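Side-chain contacts in uncharacterized protein (Staphylococcus aureus subsp. aureus, PDB 3H04), which is of unknown function but is probably a serine hydrolase of the alpha/beta-hydrolase type, perhaps acting on esters: residues A[46-50]-A[51-55]; A[204-207]-A[208-211]; A[229-232]-A[233-237]. All blocks are in the same frame, centred on the assembly; numbering follows the deposited sequence.

Three local contacts illustrate how helices begin and end in an alpha/beta-hydrolase fold. Interaction 1 starts helix 50-56, on one side of the molecule; interactions 2 and 3 finish helices 203-206 and 226-232 just ahead of strands 212-217 and 238-243. Interaction 1 stands apart, its centre about 28 Å from the centres of the other two. Interactions 2 and 3 lie about 8 Å apart between centres and touch: Leu206 O meets Val235 CG1 at 3.2 Å, and Leu206 CB meets His234 CB at 3.6 Å. The probable catalytic triad, Ser104, His248 and Asp220, belongs to none of the six segments.

Interaction 1 of 3, residues A[46-50]-A[51-55]; sequences NDLSP and QYIDI
Ser49 sits over one face of the Tyr52 ring, its CB 4.1 Å from the ring centroid and 18° off the normal, a CH-pi contact displaced toward the rim on the CD2 side. The hydroxyl lies above the same side of the ring, with Ser49 OG 3.5 Å from Tyr52 CE2. This placement follows from chi1 of -39°, which sets OG opposite the serine's own carbonyl carbon. Leu48 approaches differently: its CD2 lies near the ring plane, 4.2 Å from Tyr52 CD2, while its CB packs against Ile53 CG1. One tyrosine is therefore met over a face and at an edge by consecutive residues.

Ser49 is the N-cap residue of helix 50-56, yet its side chain makes no capping bond. Its carbonyl opens the helical hydrogen-bond pattern: Ile53 N donates to Ser49 O at 3.1 Å, and Tyr52 N adds a weak bond to the same oxygen. One residue on, Asp54 N reaches Pro50 O at 2.8 Å.

Farther out, the Tyr52 hydroxyl is hydrogen-bonded to Asp251 O, and its ring stacks with Tyr262 of helix 256-273. Leu48 and Ile53 both rest on Leu62 of strand 60-65, placing the helix start against the sheet, while Asp54 OD1 forms a salt bridge with Lys24.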
# COMPACT_ATOMS: atom_id res chain seq x y z
N ASN A 46 -7.96 7.63 4.10
CA ASN A 46 -8.22 8.88 3.39
C ASN A 46 -7.03 9.86 3.40
O ASN A 46 -7.20 11.02 3.79
CB ASN A 46 -9.49 9.59 3.91
CG ASN A 46 -9.38 9.97 5.38
OD1 ASN A 46 -8.63 9.35 6.14
ND2 ASN A 46 -10.14 10.98 5.78
N ASP A 47 -5.85 9.39 2.98
CA ASP A 47 -4.61 10.19 3.00
C ASP A 47 -4.20 10.70 1.63
O ASP A 47 -3.16 11.36 1.53
CB ASP A 47 -3.42 9.44 3.64
CG ASP A 47 -2.93 8.24 2.81
OD1 ASP A 47 -3.61 7.83 1.83
OD2 ASP A 47 -1.85 7.71 3.14
N LEU A 48 -5.02 10.46 0.60
CA LEU A 48 -4.75 10.95 -0.75
C LEU A 48 -5.16 12.43 -0.88
O LEU A 48 -6.26 12.78 -0.46
CB LEU A 48 -5.57 10.17 -1.80
CG LEU A 48 -5.03 8.81 -2.22
CD1 LEU A 48 -5.98 8.18 -3.19
CD2 LEU A 48 -3.60 8.97 -2.84
N SER A 49 -4.34 13.28 -1.48
CA SER A 49 -4.77 14.68 -1.77
C SER A 49 -6.03 14.70 -2.64
O SER A 49 -6.15 13.91 -3.59
CB SER A 49 -3.71 15.54 -2.47
OG SER A 49 -2.40 15.28 -1.94
N PRO A 50 -6.93 15.64 -2.37
CA PRO A 50 -8.11 15.87 -3.21
C PRO A 50 -7.77 15.95 -4.70
O PRO A 50 -8.54 15.48 -5.55
CB PRO A 50 -8.62 17.24 -2.72
CG PRO A 50 -8.15 17.32 -1.31
CD PRO A 50 -6.83 16.62 -1.27
N GLN A 51 -6.64 16.57 -5.00
CA GLN A 51 -6.22 16.74 -6.41
C GLN A 51 -5.98 15.39 -7.09
O GLN A 51 -6.33 15.22 -8.27
CB GLN A 51 -4.97 17.64 -6.52
CG GLN A 51 -5.30 19.07 -6.20
CD GLN A 51 -4.09 19.88 -5.82
OE1 GLN A 51 -3.96 20.31 -4.67
NE2 GLN A 51 -3.18 20.10 -6.77
N TYR A 52 -5.42 14.43 -6.35
CA TYR A 52 -5.17 13.09 -6.91
C TYR A 52 -6.49 12.37 -7.08
O TYR A 52 -6.71 11.67 -8.09
CB TYR A 52 -4.28 12.29 -6.00
CG TYR A 52 -2.95 12.92 -5.74
CD1 TYR A 52 -2.41 13.87 -6.60
CD2 TYR A 52 -2.22 12.56 -4.63
CE1 TYR A 52 -1.17 14.45 -6.33
CE2 TYR A 52 -1.00 13.15 -4.35
CZ TYR A 52 -0.49 14.10 -5.20
OH TYR A 52 0.74 14.65 -4.92
N ILE A 53 -7.37 12.54 -6.09
CA ILE A 53 -8.68 11.94 -6.19
C ILE A 53 -9.44 12.46 -7.40
O ILE A 53 -10.14 11.70 -8.09
CB ILE A 53 -9.51 12.17 -4.93
CG1 ILE A 53 -8.88 11.43 -3.74
CG2 ILE A 53 -10.92 11.63 -5.15
CD1 ILE A 53 -9.51 11.73 -2.39
N ASP A 54 -9.37 13.77 -7.66
CA ASP A 54 -10.04 14.31 -8.85
C ASP A 54 -9.54 13.71 -10.16
O ASP A 54 -10.34 13.39 -11.04
CB ASP A 54 -9.93 15.83 -8.90
CG ASP A 54 -10.79 16.50 -7.85
OD1 ASP A 54 -11.72 15.85 -7.34
OD2 ASP A 54 -10.54 17.67 -7.53
N ILE A 55 -8.24 13.55 -10.29
CA ILE A 55 -7.70 12.87 -11.49
C ILE A 55 -8.18 11.41 -11.64
O ILE A 55 -8.60 10.98 -12.73
CB ILE A 55 -6.15 13.00 -11.51
CG1 ILE A 55 -5.76 14.47 -11.77
CG2 ILE A 55 -5.47 12.04 -12.56
CD1 ILE A 55 -4.38 14.82 -11.30

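Interaction 2 of 3, residues A[204-207]-A[208-211]; sequences DELK and TLPP
Leu206 and Leu209 run side by side, their side chains pointing the same way, and meet through Leu206 CD2 and Leu209 CD1 at 3.7 Å. Both are buried, and both take the same first rotation, with CG opposite the carbonyl carbon. The turn also brings Leu209 CB to 3.4 Å from Leu206 O, and the Leu209 side chain packs on Leu111 and Ala114 of helix 105-116 as well.

Thr208 turns in another direction, back toward the last turn of the helix. Its two branches divide the work: Thr208 CG2 packs at 3.4 Å from Asp204 O, and Thr208 OG1 donates a 2.9 Å hydrogen bond to Glu205 O. The OG1 position lies between the threonine's backbone N and carbonyl carbon (chi1 66°), and this rotation directs the hydroxyl at the carbonyl three residues earlier. The same oxygen accepts Thr208 N at 3.1 Å, so a single residue grips it twice, both donors coming from the same face of the carbonyl plane. The hydroxyl is tilted moderately from that plane, whereas the amide stands well above it.

Leu209 N closes the next bond, to Leu206 O at 3.0 Å with a nearly straight N-H...O angle of 165°. The residues Leu206 to Leu209 form a type I beta turn, which carries the chain from helix 203-206 toward strand 212-217 in the alpha/beta-hydrolase sheet.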
# COMPACT_ATOMS: atom_id res chain seq x y z
N ASP A 204 7.87 -16.93 -10.41
CA ASP A 204 6.85 -17.55 -11.27
C ASP A 204 5.48 -16.92 -11.10
O ASP A 204 4.67 -16.94 -12.03
CB ASP A 204 6.76 -19.05 -11.02
CG ASP A 204 7.80 -19.85 -11.81
OD1 ASP A 204 8.55 -19.23 -12.62
OD2 ASP A 204 7.84 -21.10 -11.66
N GLU A 205 5.23 -16.36 -9.92
CA GLU A 205 4.05 -15.62 -9.59
C GLU A 205 4.11 -14.19 -10.14
O GLU A 205 3.12 -13.72 -10.72
CB GLU A 205 3.87 -15.60 -8.06
CG GLU A 205 3.70 -16.98 -7.46
CD GLU A 205 2.25 -17.38 -7.33
OE1 GLU A 205 1.45 -17.10 -8.27
OE2 GLU A 205 1.89 -17.96 -6.25
N LEU A 206 5.27 -13.53 -10.04
CA LEU A 206 5.46 -12.20 -10.63
C LEU A 206 5.21 -12.22 -12.16
O LEU A 206 4.59 -11.32 -12.74
CB LEU A 206 6.87 -11.69 -10.34
CG LEU A 206 7.14 -11.18 -8.93
CD1 LEU A 206 8.62 -10.86 -8.78
CD2 LEU A 206 6.25 -9.95 -8.66
N LYS A 207 5.72 -13.29 -12.78
CA LYS A 207 5.57 -13.52 -14.22
C LYS A 207 4.13 -13.58 -14.70
O LYS A 207 3.86 -13.39 -15.87
CB LYS A 207 6.21 -14.85 -14.59
CG LYS A 207 7.70 -14.84 -14.68
CD LYS A 207 8.21 -16.13 -15.39
CE LYS A 207 7.84 -16.21 -16.85
NZ LYS A 207 8.61 -17.33 -17.51
N THR A 208 3.21 -13.89 -13.80
CA THR A 208 1.81 -13.99 -14.17
C THR A 208 0.99 -12.81 -13.69
O THR A 208 -0.22 -12.85 -13.80
CB THR A 208 1.20 -15.30 -13.59
OG1 THR A 208 1.18 -15.22 -12.18
CG2 THR A 208 2.01 -16.51 -14.05
N LEU A 209 1.63 -11.77 -13.15
CA LEU A 209 0.87 -10.61 -12.68
C LEU A 209 0.28 -9.81 -13.85
O LEU A 209 0.86 -9.82 -14.94
CB LEU A 209 1.71 -9.71 -11.79
CG LEU A 209 2.06 -10.15 -10.38
CD1 LEU A 209 2.80 -9.05 -9.72
CD2 LEU A 209 0.77 -10.54 -9.60
N PRO A 210 -0.88 -9.14 -13.63
CA PRO A 210 -1.41 -8.22 -14.63
C PRO A 210 -0.48 -7.00 -14.75
O PRO A 210 0.50 -6.91 -14.05
CB PRO A 210 -2.79 -7.83 -14.06
CG PRO A 210 -2.60 -7.91 -12.60
CD PRO A 210 -1.68 -9.11 -12.40
N PRO A 211 -0.77 -6.06 -15.65
CA PRO A 211 0.20 -4.99 -15.80
C PRO A 211 0.43 -4.15 -14.56
O PRO A 211 -0.52 -3.83 -13.83
CB PRO A 211 -0.40 -4.11 -16.91
CG PRO A 211 -1.26 -5.00 -17.70
CD PRO A 211 -1.82 -5.97 -16.68

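Interaction 3 of 3, residues A[229-232]-A[233-237]; sequences EHIM and NHVPH
Backbone bonds tie the last turn of helix 226-232 to the segment that leaves it, Asn233 N donating to Glu229 O at 2.8 Å and Ile231 O accepting both His234 N and Val235 N, each at 3.0 Å.

Among the side chains, the two histidines form an offset edge-to-face pair, with the edge of His234 toward the face of His230. Their centroids are 5.5 Å apart and their planes are inclined at 68°. The closest ring atoms are His230 CE1 and His234 CD2, at 4.1 Å. His230 extends its CG away from its backbone nitrogen (chi1 176°), bringing the ring up beside the outgoing chain. The CD2 edge of His234 also faces His230 O, 3.5 Å from CD2 and near the ring plane.

Ile231 and Val235 make the apolar counterpart, meeting obliquely through CG2 of the isoleucine and CG1 of the valine at 3.8 Å. Ile231 continues inward onto Ile214 of strand 212-217. Met232, the last residue of the helix, also reaches Ile214, and it touches Ser238 and Phe240 of the neighbouring strand 238-243. Both histidines also touch Leu206 of helix 203-206, while Glu229 reaches away to a salt bridge with Arg242.

The contact is thus mixed in character: Ile231 is buried against the sheet, whereas Val235 and both imidazoles are partly exposed. His230 ND1 and His234 NE2 are only 4.5 Å apart, so protonation of one ring would probably make protonation of the other less favourable.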
# COMPACT_ATOMS: atom_id res chain seq x y z
N GLU A 229 12.93 -2.49 -9.26
CA GLU A 229 13.75 -3.17 -10.30
C GLU A 229 13.51 -4.68 -10.23
O GLU A 229 13.33 -5.33 -11.25
CB GLU A 229 15.24 -2.85 -10.17
CG GLU A 229 15.58 -1.38 -10.31
CD GLU A 229 17.02 -1.01 -9.88
OE1 GLU A 229 17.80 -1.86 -9.39
OE2 GLU A 229 17.34 0.18 -10.05
N HIS A 230 13.41 -5.22 -9.01
CA HIS A 230 13.09 -6.66 -8.83
C HIS A 230 11.77 -7.07 -9.51
O HIS A 230 11.69 -8.12 -10.17
CB HIS A 230 13.03 -7.05 -7.36
CG HIS A 230 12.63 -8.48 -7.12
ND1 HIS A 230 13.40 -9.54 -7.52
CD2 HIS A 230 11.53 -9.02 -6.54
CE1 HIS A 230 12.80 -10.67 -7.21
NE2 HIS A 230 11.67 -10.39 -6.59
N ILE A 231 10.74 -6.24 -9.36
CA ILE A 231 9.45 -6.53 -9.96
C ILE A 231 9.58 -6.49 -11.50
O ILE A 231 9.18 -7.43 -12.20
CB ILE A 231 8.39 -5.55 -9.43
CG1 ILE A 231 8.11 -5.88 -7.97
CG2 ILE A 231 7.11 -5.68 -10.20
CD1 ILE A 231 7.50 -4.78 -7.21
N MET A 232 10.26 -5.46 -11.98
CA MET A 232 10.52 -5.29 -13.42
C MET A 232 11.41 -6.39 -13.99
O MET A 232 11.44 -6.56 -15.22
CB MET A 232 11.22 -3.95 -13.68
CG MET A 232 10.63 -2.78 -12.94
SD MET A 232 9.72 -1.63 -13.98
CE MET A 232 11.08 -0.94 -14.86
N ASN A 233 12.19 -7.09 -13.17
CA ASN A 233 12.90 -8.28 -13.63
C ASN A 233 12.01 -9.48 -14.01
O ASN A 233 12.50 -10.44 -14.58
CB ASN A 233 13.96 -8.71 -12.59
CG ASN A 233 15.13 -7.70 -12.47
OD1 ASN A 233 15.30 -6.77 -13.27
ND2 ASN A 233 15.93 -7.88 -11.42
N HIS A 234 10.72 -9.44 -13.73
CA HIS A 234 9.86 -10.62 -13.93
C HIS A 234 8.49 -10.37 -14.56
O HIS A 234 7.98 -11.26 -15.21
CB HIS A 234 9.65 -11.32 -12.57
CG HIS A 234 10.91 -11.91 -12.02
ND1 HIS A 234 11.49 -13.03 -12.57
CD2 HIS A 234 11.79 -11.46 -11.09
CE1 HIS A 234 12.63 -13.29 -11.96
NE2 HIS A 234 12.83 -12.35 -11.05
N VAL A 235 7.85 -9.25 -14.25
CA VAL A 235 6.46 -9.04 -14.71
C VAL A 235 6.41 -8.77 -16.21
O VAL A 235 7.39 -8.20 -16.77
CB VAL A 235 5.66 -7.95 -13.94
CG1 VAL A 235 5.56 -8.31 -12.43
CG2 VAL A 235 6.22 -6.55 -14.20
N PRO A 236 5.31 -9.22 -16.87
CA PRO A 236 5.31 -9.14 -18.31
C PRO A 236 4.99 -7.75 -18.89
O PRO A 236 5.36 -7.46 -20.02
CB PRO A 236 4.22 -10.17 -18.74
CG PRO A 236 3.38 -10.40 -17.45
CD PRO A 236 4.31 -10.20 -16.35
N HIS A 237 4.29 -6.92 -18.12
CA HIS A 237 3.91 -5.60 -18.58
C HIS A 237 4.15 -4.62 -17.46
O HIS A 237 3.54 -4.78 -16.36
CB HIS A 237 2.42 -5.57 -18.95
CG HIS A 237 2.02 -6.64 -19.92
ND1 HIS A 237 1.34 -7.78 -19.53
CD2 HIS A 237 2.23 -6.77 -21.23
CE1 HIS A 237 1.15 -8.56 -20.58
NE2 HIS A 237 1.68 -7.96 -21.63